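Local coordinates for protein putative glutathione S-transferase (Corynebacterium glutamicum, PDB 3M1G) that probably acts as a glutathione transferase, using glutathione in reactions of the omega-like type, at residues V138-E143 against K147-N152; R233-G238 against R281-T286. All blocks are in the same frame, centred on the assembly; numbering follows the deposited sequence.

Contact 1 of 2, residues V138-E143 against K147-N152; sequences VPALVE and KKVVTN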
ATOM      1  N   VAL A 138     -18.331 -21.861   3.277  1.00 36.18           N
ATOM      2  CA  VAL A 138     -17.069 -22.270   3.890  1.00 35.08           C
ATOM      3  C   VAL A 138     -16.697 -21.270   4.987  1.00 32.12           C
ATOM      4  O   VAL A 138     -16.981 -20.085   4.837  1.00 32.49           O
ATOM      5  CB  VAL A 138     -15.965 -22.302   2.799  1.00 35.85           C
ATOM      6  CG1 VAL A 138     -14.579 -22.238   3.410  1.00 38.66           C
ATOM      7  CG2 VAL A 138     -16.126 -23.526   1.894  1.00 37.77           C
ATOM      8  N   PRO A 139     -16.086 -21.721   6.104  1.00 28.56           N
ATOM      9  CA  PRO A 139     -15.793 -23.106   6.486  1.00 27.22           C
ATOM     10  C   PRO A 139     -17.062 -23.830   6.920  1.00 25.46           C
ATOM     11  O   PRO A 139     -18.004 -23.189   7.372  1.00 25.30           O
ATOM     12  CB  PRO A 139     -14.851 -22.963   7.681  1.00 26.66           C
ATOM     13  CG  PRO A 139     -15.242 -21.650   8.322  1.00 27.00           C
ATOM     14  CD  PRO A 139     -15.756 -20.780   7.180  1.00 27.89           C
ATOM     15  N   ALA A 140     -17.045 -25.149   6.773  1.00 24.13           N
ATOM     16  CA  ALA A 140     -18.125 -26.018   7.200  1.00 23.89           C
ATOM     17  C   ALA A 140     -17.578 -27.347   7.687  1.00 23.58           C
ATOM     18  O   ALA A 140     -16.556 -27.837   7.188  1.00 24.11           O
ATOM     19  CB  ALA A 140     -19.136 -26.258   6.047  1.00 22.51           C
ATOM     20  N   LEU A 141     -18.272 -27.931   8.668  1.00 23.25           N
ATOM     21  CA  LEU A 141     -18.065 -29.348   9.009  1.00 23.28           C
ATOM     22  C   LEU A 141     -19.156 -30.153   8.328  1.00 23.10           C
ATOM     23  O   LEU A 141     -20.349 -29.812   8.407  1.00 21.55           O
ATOM     24  CB  LEU A 141     -18.044 -29.560  10.531  1.00 22.88           C
ATOM     25  CG  LEU A 141     -16.826 -28.999  11.278  1.00 24.67           C
ATOM     26  CD1 LEU A 141     -17.163 -28.939  12.786  1.00 25.36           C
ATOM     27  CD2 LEU A 141     -15.634 -29.932  10.996  1.00 27.96           C
ATOM     28  N   VAL A 142     -18.718 -31.170   7.584  1.00 23.26           N
ATOM     29  CA  VAL A 142     -19.571 -31.979   6.737  1.00 23.31           C
ATOM     30  C   VAL A 142     -19.490 -33.456   7.160  1.00 23.75           C
ATOM     31  O   VAL A 142     -18.400 -33.964   7.415  1.00 22.70           O
ATOM     32  CB  VAL A 142     -19.108 -31.848   5.262  1.00 23.61           C
ATOM     33  CG1 VAL A 142     -19.898 -32.729   4.365  1.00 25.27           C
ATOM     34  CG2 VAL A 142     -19.250 -30.346   4.799  1.00 26.70           C
ATOM     35  N   GLU A 143     -20.636 -34.130   7.237  1.00 23.65           N
ATOM     36  CA  GLU A 143     -20.649 -35.562   7.500  1.00 24.37           C
ATOM     37  C   GLU A 143     -20.228 -36.264   6.225  1.00 26.71           C
ATOM     38  O   GLU A 143     -20.947 -36.165   5.227  1.00 27.80           O
ATOM     39  CB  GLU A 143     -22.032 -36.037   7.967  1.00 23.97           C
ATOM     40  CG  GLU A 143     -22.103 -37.552   8.163  1.00 22.42           C
ATOM     41  CD  GLU A 143     -23.413 -38.040   8.722  1.00 24.29           C
ATOM     42  OE1 GLU A 143     -24.482 -37.792   8.116  1.00 25.14           O
ATOM     43  OE2 GLU A 143     -23.371 -38.742   9.756  1.00 21.54           O
ATOM     44  N   LYS A 147     -22.704 -36.427   3.051  1.00 31.06           N
ATOM     45  CA  LYS A 147     -22.493 -35.051   2.633  1.00 31.82           C
ATOM     46  C   LYS A 147     -23.402 -34.001   3.262  1.00 30.69           C
ATOM     47  O   LYS A 147     -23.471 -32.901   2.749  1.00 30.81           O
ATOM     48  CB  LYS A 147     -22.590 -34.918   1.100  1.00 33.43           C
ATOM     49  CG  LYS A 147     -21.309 -35.255   0.385  1.00 38.14           C
ATOM     50  CD  LYS A 147     -21.063 -36.740   0.348  1.00 43.19           C
ATOM     51  CE  LYS A 147     -19.935 -37.084  -0.631  1.00 47.29           C
ATOM     52  NZ  LYS A 147     -20.271 -36.776  -2.070  1.00 49.55           N
ATOM     53  N   LYS A 148     -24.088 -34.283   4.359  1.00 29.65           N
ATOM     54  CA  LYS A 148     -24.864 -33.228   4.995  1.00 30.05           C
ATOM     55  C   LYS A 148     -23.930 -32.212   5.667  1.00 28.65           C
ATOM     56  O   LYS A 148     -22.951 -32.580   6.330  1.00 27.77           O
ATOM     57  CB  LYS A 148     -25.777 -33.750   6.091  1.00 30.67           C
ATOM     58  CG  LYS A 148     -26.982 -34.575   5.689  1.00 37.33           C
ATOM     59  CD  LYS A 148     -27.995 -34.625   6.900  1.00 43.14           C
ATOM     60  CE  LYS A 148     -28.680 -33.206   7.151  1.00 46.42           C
ATOM     61  NZ  LYS A 148     -27.963 -32.253   8.089  1.00 47.36           N
ATOM     62  N   VAL A 149     -24.287 -30.945   5.575  1.00 27.45           N
ATOM     63  CA  VAL A 149     -23.557 -29.919   6.285  1.00 26.62           C
ATOM     64  C   VAL A 149     -24.056 -29.941   7.713  1.00 25.85           C
ATOM     65  O   VAL A 149     -25.233 -29.713   7.981  1.00 24.75           O
ATOM     66  CB  VAL A 149     -23.771 -28.526   5.690  1.00 27.27           C
ATOM     67  CG1 VAL A 149     -23.088 -27.462   6.569  1.00 24.85           C
ATOM     68  CG2 VAL A 149     -23.238 -28.476   4.245  1.00 27.13           C
ATOM     69  N   VAL A 150     -23.138 -30.239   8.632  1.00 24.50           N
ATOM     70  CA  VAL A 150     -23.428 -30.232  10.064  1.00 23.00           C
ATOM     71  C   VAL A 150     -23.475 -28.820  10.605  1.00 23.78           C
ATOM     72  O   VAL A 150     -24.451 -28.434  11.266  1.00 24.62           O
ATOM     73  CB  VAL A 150     -22.386 -31.085  10.818  1.00 22.67           C
ATOM     74  CG1 VAL A 150     -22.630 -31.016  12.317  1.00 21.22           C
ATOM     75  CG2 VAL A 150     -22.430 -32.528  10.267  1.00 20.37           C
ATOM     76  N   THR A 151     -22.455 -28.024  10.303  1.00 23.00           N
ATOM     77  CA  THR A 151     -22.446 -26.646  10.742  1.00 23.48           C
ATOM     78  C   THR A 151     -21.562 -25.755   9.871  1.00 23.56           C
ATOM     79  O   THR A 151     -20.512 -26.182   9.396  1.00 23.42           O
ATOM     80  CB  THR A 151     -21.924 -26.498  12.212  1.00 24.46           C
ATOM     81  OG1 THR A 151     -21.605 -25.119  12.480  1.00 21.49           O
ATOM     82  CG2 THR A 151     -20.702 -27.360  12.440  1.00 21.94           C
ATOM     83  N   ASN A 152     -21.990 -24.510   9.701  1.00 24.19           N
ATOM     84  CA  ASN A 152     -21.148 -23.458   9.126  1.00 25.74           C
ATOM     85  C   ASN A 152     -21.061 -22.247  10.049  1.00 26.21           C
ATOM     86  O   ASN A 152     -20.746 -21.142   9.624  1.00 27.06           O
ATOM     87  CB  ASN A 152     -21.607 -23.032   7.706  1.00 25.61           C
ATOM     88  CG  ASN A 152     -23.056 -22.684   7.632  1.00 27.46           C
ATOM     89  OD1 ASN A 152     -23.634 -22.167   8.583  1.00 28.28           O
ATOM     90  ND2 ASN A 152     -23.682 -22.983   6.479  1.00 29.33           N
TER
HETATM   91  O   HOH W   1     -18.917 -20.619   7.603  1.00 27.13           O

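Contact 2 of 2, residues R233-G238 against R281-T286; sequences RRYLMG and RDLFQT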
ATOM      1  N   ARG A 233       1.278  -6.525  26.615  1.00 24.15           N
ATOM      2  CA  ARG A 233       0.907  -7.926  26.688  1.00 24.04           C
ATOM      3  C   ARG A 233       1.574  -8.590  25.482  1.00 23.96           C
ATOM      4  O   ARG A 233       1.542  -8.024  24.378  1.00 22.83           O
ATOM      5  CB  ARG A 233      -0.599  -8.067  26.509  1.00 24.37           C
ATOM      6  CG  ARG A 233      -1.468  -7.447  27.606  1.00 25.45           C
ATOM      7  CD  ARG A 233      -2.927  -7.424  27.152  1.00 26.12           C
ATOM      8  NE  ARG A 233      -3.811  -6.805  28.146  1.00 27.45           N
ATOM      9  CZ  ARG A 233      -3.888  -5.498  28.365  1.00 28.27           C
ATOM     10  NH1 ARG A 233      -3.153  -4.612  27.680  1.00 30.68           N
ATOM     11  NH2 ARG A 233      -4.716  -5.069  29.270  1.00 29.75           N
ATOM     12  N   ARG A 234       2.127  -9.786  25.654  1.00 23.26           N
ATOM     13  CA  ARG A 234       2.727 -10.450  24.506  1.00 23.99           C
ATOM     14  C   ARG A 234       1.690 -10.812  23.414  1.00 23.32           C
ATOM     15  O   ARG A 234       1.914 -10.553  22.225  1.00 23.56           O
ATOM     16  CB  ARG A 234       3.509 -11.698  24.928  1.00 24.73           C
ATOM     17  CG  ARG A 234       4.107 -12.364  23.723  1.00 26.18           C
ATOM     18  CD  ARG A 234       5.430 -12.842  23.918  1.00 27.10           C
ATOM     19  NE  ARG A 234       5.956 -13.574  22.771  1.00 25.22           N
ATOM     20  CZ  ARG A 234       6.972 -14.421  22.892  1.00 26.61           C
ATOM     21  NH1 ARG A 234       7.504 -14.651  24.096  1.00 26.18           N
ATOM     22  NH2 ARG A 234       7.415 -15.098  21.857  1.00 25.19           N
ATOM     23  N   TYR A 235       0.566 -11.397  23.834  1.00 22.34           N
ATOM     24  CA  TYR A 235      -0.538 -11.742  22.951  1.00 21.92           C
ATOM     25  C   TYR A 235      -1.784 -11.047  23.488  1.00 22.10           C
ATOM     26  O   TYR A 235      -1.725 -10.403  24.529  1.00 22.49           O
ATOM     27  CB  TYR A 235      -0.711 -13.260  22.906  1.00 21.53           C
ATOM     28  CG  TYR A 235       0.560 -13.997  22.520  1.00 20.43           C
ATOM     29  CD1 TYR A 235       1.052 -13.953  21.228  1.00 21.89           C
ATOM     30  CD2 TYR A 235       1.287 -14.700  23.460  1.00 22.54           C
ATOM     31  CE1 TYR A 235       2.224 -14.614  20.866  1.00 22.11           C
ATOM     32  CE2 TYR A 235       2.461 -15.364  23.125  1.00 19.89           C
ATOM     33  CZ  TYR A 235       2.910 -15.334  21.831  1.00 22.24           C
ATOM     34  OH  TYR A 235       4.068 -15.981  21.506  1.00 23.14           O
ATOM     35  N   LEU A 236      -2.918 -11.189  22.806  1.00 23.30           N
ATOM     36  CA  LEU A 236      -4.117 -10.388  23.152  1.00 23.23           C
ATOM     37  C   LEU A 236      -4.566 -10.551  24.591  1.00 24.30           C
ATOM     38  O   LEU A 236      -5.017  -9.573  25.198  1.00 24.73           O
ATOM     39  CB  LEU A 236      -5.278 -10.707  22.244  1.00 22.57           C
ATOM     40  CG  LEU A 236      -5.139 -10.144  20.815  1.00 23.73           C
ATOM     41  CD1 LEU A 236      -6.190 -10.780  19.912  1.00 17.92           C
ATOM     42  CD2 LEU A 236      -5.209  -8.586  20.817  1.00 19.51           C
HETATM   43  N   MSE A 237      -4.481 -11.786  25.109  1.00 24.90           N
HETATM   44  CA  MSE A 237      -4.909 -12.086  26.459  1.00 25.60           C
HETATM   45  C   MSE A 237      -3.727 -12.400  27.392  1.00 25.61           C
HETATM   46  O   MSE A 237      -3.883 -13.149  28.355  1.00 26.70           O
HETATM   47  CB  MSE A 237      -5.885 -13.265  26.452  1.00 25.67           C
HETATM   48  CG  MSE A 237      -7.042 -13.130  25.468  1.00 28.33           C
HETATM   49 SE   MSE A 237      -8.093 -11.491  25.732  0.90 30.65          SE
HETATM   50  CE  MSE A 237      -8.606 -11.776  27.504  1.00 23.05           C
ATOM     51  N   GLY A 238      -2.552 -11.863  27.108  1.00 25.07           N
ATOM     52  CA  GLY A 238      -1.434 -11.972  28.046  1.00 25.23           C
ATOM     53  C   GLY A 238      -0.275 -12.818  27.543  1.00 24.58           C
ATOM     54  O   GLY A 238       0.159 -12.674  26.413  1.00 23.65           O
ATOM     55  N   ARG A 281       4.581 -11.325  13.350  1.00 18.79           N
ATOM     56  CA  ARG A 281       5.709 -12.197  13.049  1.00 18.73           C
ATOM     57  C   ARG A 281       5.823 -13.374  14.041  1.00 19.63           C
ATOM     58  O   ARG A 281       6.097 -14.519  13.636  1.00 20.25           O
ATOM     59  CB  ARG A 281       7.009 -11.385  13.024  1.00 19.12           C
ATOM     60  CG  ARG A 281       7.145 -10.528  11.753  1.00 20.75           C
ATOM     61  CD  ARG A 281       8.384  -9.694  11.779  1.00 20.38           C
ATOM     62  NE  ARG A 281       8.294  -8.627  12.759  1.00 21.85           N
ATOM     63  CZ  ARG A 281       9.305  -7.826  13.101  1.00 23.13           C
ATOM     64  NH1 ARG A 281       9.095  -6.835  13.955  1.00 21.05           N
ATOM     65  NH2 ARG A 281      10.515  -8.001  12.579  1.00 24.23           N
ATOM     66  N   ASP A 282       5.639 -13.074  15.323  1.00 19.76           N
ATOM     67  CA  ASP A 282       5.689 -14.051  16.448  1.00 19.97           C
ATOM     68  C   ASP A 282       4.662 -15.169  16.169  1.00 19.94           C
ATOM     69  O   ASP A 282       4.981 -16.342  16.166  1.00 20.60           O
ATOM     70  CB  ASP A 282       5.383 -13.243  17.727  1.00 20.49           C
ATOM     71  CG  ASP A 282       5.549 -14.027  19.053  1.00 22.97           C
ATOM     72  OD1 ASP A 282       5.984 -15.178  19.072  1.00 27.23           O
ATOM     73  OD2 ASP A 282       5.273 -13.415  20.108  1.00 24.40           O
ATOM     74  N   LEU A 283       3.438 -14.797  15.840  1.00 19.61           N
ATOM     75  CA  LEU A 283       2.405 -15.776  15.483  1.00 18.96           C
ATOM     76  C   LEU A 283       2.737 -16.529  14.201  1.00 20.83           C
ATOM     77  O   LEU A 283       2.647 -17.767  14.159  1.00 21.20           O
ATOM     78  CB  LEU A 283       1.054 -15.088  15.331  1.00 18.74           C
ATOM     79  CG  LEU A 283       0.395 -14.504  16.591  1.00 20.08           C
ATOM     80  CD1 LEU A 283      -0.950 -13.889  16.203  1.00 19.28           C
ATOM     81  CD2 LEU A 283       0.227 -15.603  17.700  1.00 16.64           C
ATOM     82  N   PHE A 284       3.129 -15.802  13.151  1.00 21.61           N
ATOM     83  CA  PHE A 284       3.451 -16.430  11.871  1.00 21.44           C
ATOM     84  C   PHE A 284       4.473 -17.537  12.043  1.00 21.98           C
ATOM     85  O   PHE A 284       4.338 -18.599  11.460  1.00 22.47           O
ATOM     86  CB  PHE A 284       3.958 -15.411  10.831  1.00 22.38           C
ATOM     87  CG  PHE A 284       4.270 -16.026   9.493  1.00 20.02           C
ATOM     88  CD1 PHE A 284       5.522 -16.584   9.238  1.00 23.93           C
ATOM     89  CD2 PHE A 284       3.290 -16.075   8.495  1.00 20.76           C
ATOM     90  CE1 PHE A 284       5.803 -17.212   8.002  1.00 23.75           C
ATOM     91  CE2 PHE A 284       3.565 -16.670   7.249  1.00 21.14           C
ATOM     92  CZ  PHE A 284       4.830 -17.238   7.012  1.00 21.77           C
ATOM     93  N   GLN A 285       5.475 -17.278  12.859  1.00 22.96           N
ATOM     94  CA  GLN A 285       6.590 -18.213  13.079  1.00 22.64           C
ATOM     95  C   GLN A 285       6.229 -19.364  14.013  1.00 23.10           C
ATOM     96  O   GLN A 285       7.050 -20.230  14.239  1.00 21.23           O
ATOM     97  CB  GLN A 285       7.813 -17.462  13.592  1.00 22.61           C
ATOM     98  CG  GLN A 285       8.299 -16.394  12.590  1.00 22.92           C
ATOM     99  CD  GLN A 285       9.313 -15.425  13.137  1.00 23.56           C
ATOM    100  OE1 GLN A 285       9.876 -15.624  14.215  1.00 24.00           O
ATOM    101  NE2 GLN A 285       9.560 -14.343  12.381  1.00 20.26           N
ATOM    102  N   THR A 286       4.986 -19.409  14.488  1.00 23.10           N
ATOM    103  CA  THR A 286       4.513 -20.480  15.383  1.00 22.51           C
ATOM    104  C   THR A 286       3.816 -21.563  14.558  1.00 22.78           C
ATOM    105  O   THR A 286       3.072 -21.266  13.613  1.00 22.15           O
ATOM    106  CB  THR A 286       3.531 -19.898  16.425  1.00 23.43           C
ATOM    107  OG1 THR A 286       4.187 -18.837  17.143  1.00 23.69           O
ATOM    108  CG2 THR A 286       2.999 -20.968  17.410  1.00 21.55           C
TER
HETATM  109  O   HOH W   2       3.707 -11.211  20.204  1.00 19.78           O

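Contact 1 of 2, residues V138-E143 against K147-N152
Leu141 and Thr151 stand side by side on one face of a two-stranded antiparallel hairpin, both directed at helix 154-163. Thr151 CG2 lies 3.9 Å from Leu141 CD1, a methyl-to-methyl contact. With chi1 at 165°, Thr151 has its hydroxyl anti to the backbone N and its methyl turned to the leucine; OG1 accepts a hydrogen bond from Asp153 N. On the other face, where Val142 pairs with Val149, the contact is looser: CG2 of Val142 and CG2 of Val149 are 4.4 Å apart, while Ala140 CB approaches Val149 CG1. Between these pairs the register slips by one residue. Val150 and Thr151 both face Leu141, whose O accepts a bond from Val150 N (2.8 Å) and a weak one from Thr151 N. Val150 CB packs 3.4 Å from that same Leu141 O. Leu141 N to Thr151 O (2.9 Å) completes the bulge, and Glu143 N to Lys148 O continues the pairing toward the turn. A water bridges Pro139 O and Asn152 O at the end away from the turn. The hairpin, with its classic beta bulge, fits the C-terminal beta-beta-alpha unit of a thioredoxin-like domain, with helix 154-163 as its helix; the cis peptide before Pro139, near the predicted nucleophile Cys70, is the hallmark cis-proline of glutathione transferases.

Contact 2 of 2, residues R233-G238 against R281-T286
Arg234 clasps the carboxylate of Asp282 with NE and NH2. Arg234 NE donates to Asp282 OD2 at 2.8 Å, nearly straight at 162°, and meets that oxygen on its syn lone pair; the oxygen lies almost exactly in the guanidinium plane. Arg234 NH2 reaches Asp282 OD1 at 3.1 Å, also from the syn side but well out of the carboxylate plane, and adds a weak bond to OD2. The two flat groups are thus twisted by 31° rather than coplanar. Asp282 has CG anti to its backbone N (chi1 -173°), which extends the carboxylate from the helix to the guanidinium edge, and the arginine chain bends at chi2 on its way there. Tyr235 comes in beside the arginine: Arg234 CG sits over one face of the Tyr235 ring, nearer its margin than its centre, 3.5 Å from the plane. Tyr235 OH makes a weak bond to Asp282 OD1 at 3.2 Å. Further along the ring, Tyr235 CE1 touches Leu283 CD2 at 3.9 Å, the leucine methyl lying beside the ring. A water donates to both Arg234 O and Asp282 OD2, tying the loop backbone to the same carboxylate. The remaining guanidinium nitrogen, Arg234 NH1, is hydrogen-bonded to Gly334 O. Close to the helix end, Thr286 OG1 donates to Asp282 O at 2.8 Å. All four residues in contact are buried, and the two carboxylate oxygens together receive bonds from arginine, tyrosine and water. Such a setting would probably keep Asp282 ionised and Arg234 protonated, so that a compensated ion pair joins the loop between helices 209-229 and 243-253 to the last turn of helix 274-284.

Overall arrangement
Contacts 1 and 2 lie on opposite sides of the chain's centre, about 30 Å apart between their centres, and share no element. Contact 1 joins neighbouring strands of the thioredoxin-like domain, only a few residues apart in sequence; contact 2 draws together a loop and a helix separated by more than forty residues in the helical C-terminal domain. Both are largely buried, although the turn end of contact 1 reaches solvent through Lys147 and Lys148. Main-chain bonds and aliphatic side chains hold the hairpin, whereas charged and aromatic side chains carry the smaller loop-helix contact. Contact 1 approaches the predicted active site; contact 2 lies away from it.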